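Local coordinates for tegumental protein 20.8 kDa (Clonorchis sinensis, PDB 5X2E) that binds a calcium ion through an N-terminal calmodulin-like EF-hand domain, the part of the longer tegumental protein present here, at residues N5-I10 against A66-F71. Sequence-based numbering, arbitrary orientation.
Sequences NIFVSI and AEIIDF
F71 lays one face of its ring over the start of segment 5-10, where the CA of N5 makes a CH-pi contact over the ring face, 4.1 Å from the centroid. The amide of N5 follows at the far end of the ring: its CG lies 3.5 Å from F71 CZ, with amide and ring planes 40° apart, so the two flat groups meet at a tilt and do not stack. F71 reaches across because its CG stands anti to the backbone N (chi1 -178°).

The remaining contacts are apolar. V8 meets the edge of the same ring, its CG2 3.7 Å from F71 CD1, while that methyl also packs against I68 CG2 at 3.8 Å. The same I68 methyl also approaches F7 CD2 obliquely at 4.1 Å, the two side chains crossing at about a right angle. L54 and C58 of helix 54-61 also touch I68, and the ring of F57 meets that of F7.

The short helical segments cross at -65°, 9.6 Å apart at closest approach. The contact thus joins the first helix of the EF-hand pair, which leads into the calcium loop beginning at D11, to helix 65-79, the last helix of the chain. F7 lies about 7 Å from the bound calcium by its side chain, yet this interface supplies no ligand. With no hydrogen bond or salt bridge between the segments, their mutual hold rests on aliphatic and methyl-aromatic packing, with the CA and tilted amide of N5 against the F71 ring.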
# COMPACT_ATOMS: atom_id res chain seq x y z
N ASN A 5 -3.77 -2.33 6.79
CA ASN A 5 -3.91 -0.94 7.17
C ASN A 5 -2.93 -0.02 6.43
O ASN A 5 -3.31 1.05 5.94
CB ASN A 5 -3.67 -0.85 8.66
CG ASN A 5 -4.01 0.49 9.26
OD1 ASN A 5 -4.04 1.51 8.60
ND2 ASN A 5 -4.24 0.48 10.57
N ILE A 6 -1.67 -0.42 6.36
CA ILE A 6 -0.65 0.45 5.75
C ILE A 6 -0.94 0.61 4.26
O ILE A 6 -0.81 1.72 3.73
CB ILE A 6 0.77 -0.10 6.04
CG1 ILE A 6 1.07 0.00 7.54
CG2 ILE A 6 1.83 0.64 5.20
CD1 ILE A 6 2.21 -0.87 8.03
N PHE A 7 -1.37 -0.45 3.59
CA PHE A 7 -1.71 -0.35 2.15
C PHE A 7 -2.79 0.72 1.97
O PHE A 7 -2.68 1.60 1.12
CB PHE A 7 -2.23 -1.67 1.56
CG PHE A 7 -2.49 -1.57 0.09
CD1 PHE A 7 -1.53 -1.99 -0.81
CD2 PHE A 7 -3.70 -1.05 -0.39
CE1 PHE A 7 -1.72 -1.87 -2.17
CE2 PHE A 7 -3.89 -0.91 -1.76
CZ PHE A 7 -2.91 -1.33 -2.65
N VAL A 8 -3.85 0.59 2.75
CA VAL A 8 -4.94 1.56 2.65
C VAL A 8 -4.48 2.97 2.99
O VAL A 8 -4.83 3.92 2.29
CB VAL A 8 -6.12 1.11 3.53
CG1 VAL A 8 -7.16 2.23 3.66
CG2 VAL A 8 -6.74 -0.15 2.91
N SER A 9 -3.61 3.10 3.98
CA SER A 9 -3.07 4.42 4.30
C SER A 9 -2.23 5.05 3.18
O SER A 9 -2.32 6.25 2.89
CB SER A 9 -2.22 4.34 5.55
OG SER A 9 -1.88 5.66 5.92
N ILE A 10 -1.39 4.25 2.54
CA ILE A 10 -0.56 4.76 1.45
C ILE A 10 -1.42 5.12 0.22
O ILE A 10 -1.21 6.16 -0.41
CB ILE A 10 0.52 3.74 1.07
CG1 ILE A 10 1.48 3.51 2.24
CG2 ILE A 10 1.27 4.21 -0.17
CD1 ILE A 10 2.39 2.30 2.04
N ALA A 66 -9.88 -8.96 -1.14
CA ALA A 66 -11.07 -8.78 -0.31
C ALA A 66 -10.75 -8.24 1.10
O ALA A 66 -11.55 -7.49 1.65
CB ALA A 66 -11.84 -10.10 -0.21
N GLU A 67 -9.59 -8.59 1.66
CA GLU A 67 -9.21 -8.11 3.01
C GLU A 67 -8.92 -6.61 3.06
O GLU A 67 -9.30 -5.91 4.02
CB GLU A 67 -7.99 -8.87 3.52
CG GLU A 67 -8.27 -10.30 3.81
CD GLU A 67 -7.05 -11.02 4.30
OE1 GLU A 67 -6.80 -11.00 5.53
OE2 GLU A 67 -6.33 -11.60 3.46
N ILE A 68 -8.28 -6.09 2.03
CA ILE A 68 -8.04 -4.66 1.97
C ILE A 68 -9.36 -3.95 1.73
O ILE A 68 -9.62 -2.89 2.30
CB ILE A 68 -7.02 -4.30 0.86
CG1 ILE A 68 -5.58 -4.38 1.38
CG2 ILE A 68 -7.24 -2.89 0.33
CD1 ILE A 68 -5.16 -5.77 1.72
N ILE A 69 -10.20 -4.51 0.86
CA ILE A 69 -11.48 -3.87 0.57
C ILE A 69 -12.35 -3.77 1.84
O ILE A 69 -12.98 -2.75 2.09
CB ILE A 69 -12.22 -4.61 -0.55
CG1 ILE A 69 -11.44 -4.50 -1.86
CG2 ILE A 69 -13.62 -4.05 -0.70
CD1 ILE A 69 -11.97 -5.43 -2.93
N ASP A 70 -12.39 -4.85 2.62
CA ASP A 70 -13.17 -4.84 3.87
C ASP A 70 -12.66 -3.76 4.78
O ASP A 70 -13.43 -2.98 5.35
CB ASP A 70 -13.06 -6.19 4.58
CG ASP A 70 -14.12 -7.14 4.15
OD1 ASP A 70 -15.13 -6.68 3.59
OD2 ASP A 70 -13.96 -8.35 4.39
N PHE A 71 -11.34 -3.71 4.92
CA PHE A 71 -10.75 -2.70 5.80
C PHE A 71 -11.06 -1.30 5.29
O PHE A 71 -11.37 -0.42 6.07
CB PHE A 71 -9.24 -2.89 5.94
CG PHE A 71 -8.59 -1.89 6.87
CD1 PHE A 71 -8.05 -0.70 6.38
CD2 PHE A 71 -8.52 -2.15 8.23
CE1 PHE A 71 -7.48 0.22 7.24
CE2 PHE A 71 -7.93 -1.23 9.10
CZ PHE A 71 -7.42 -0.05 8.60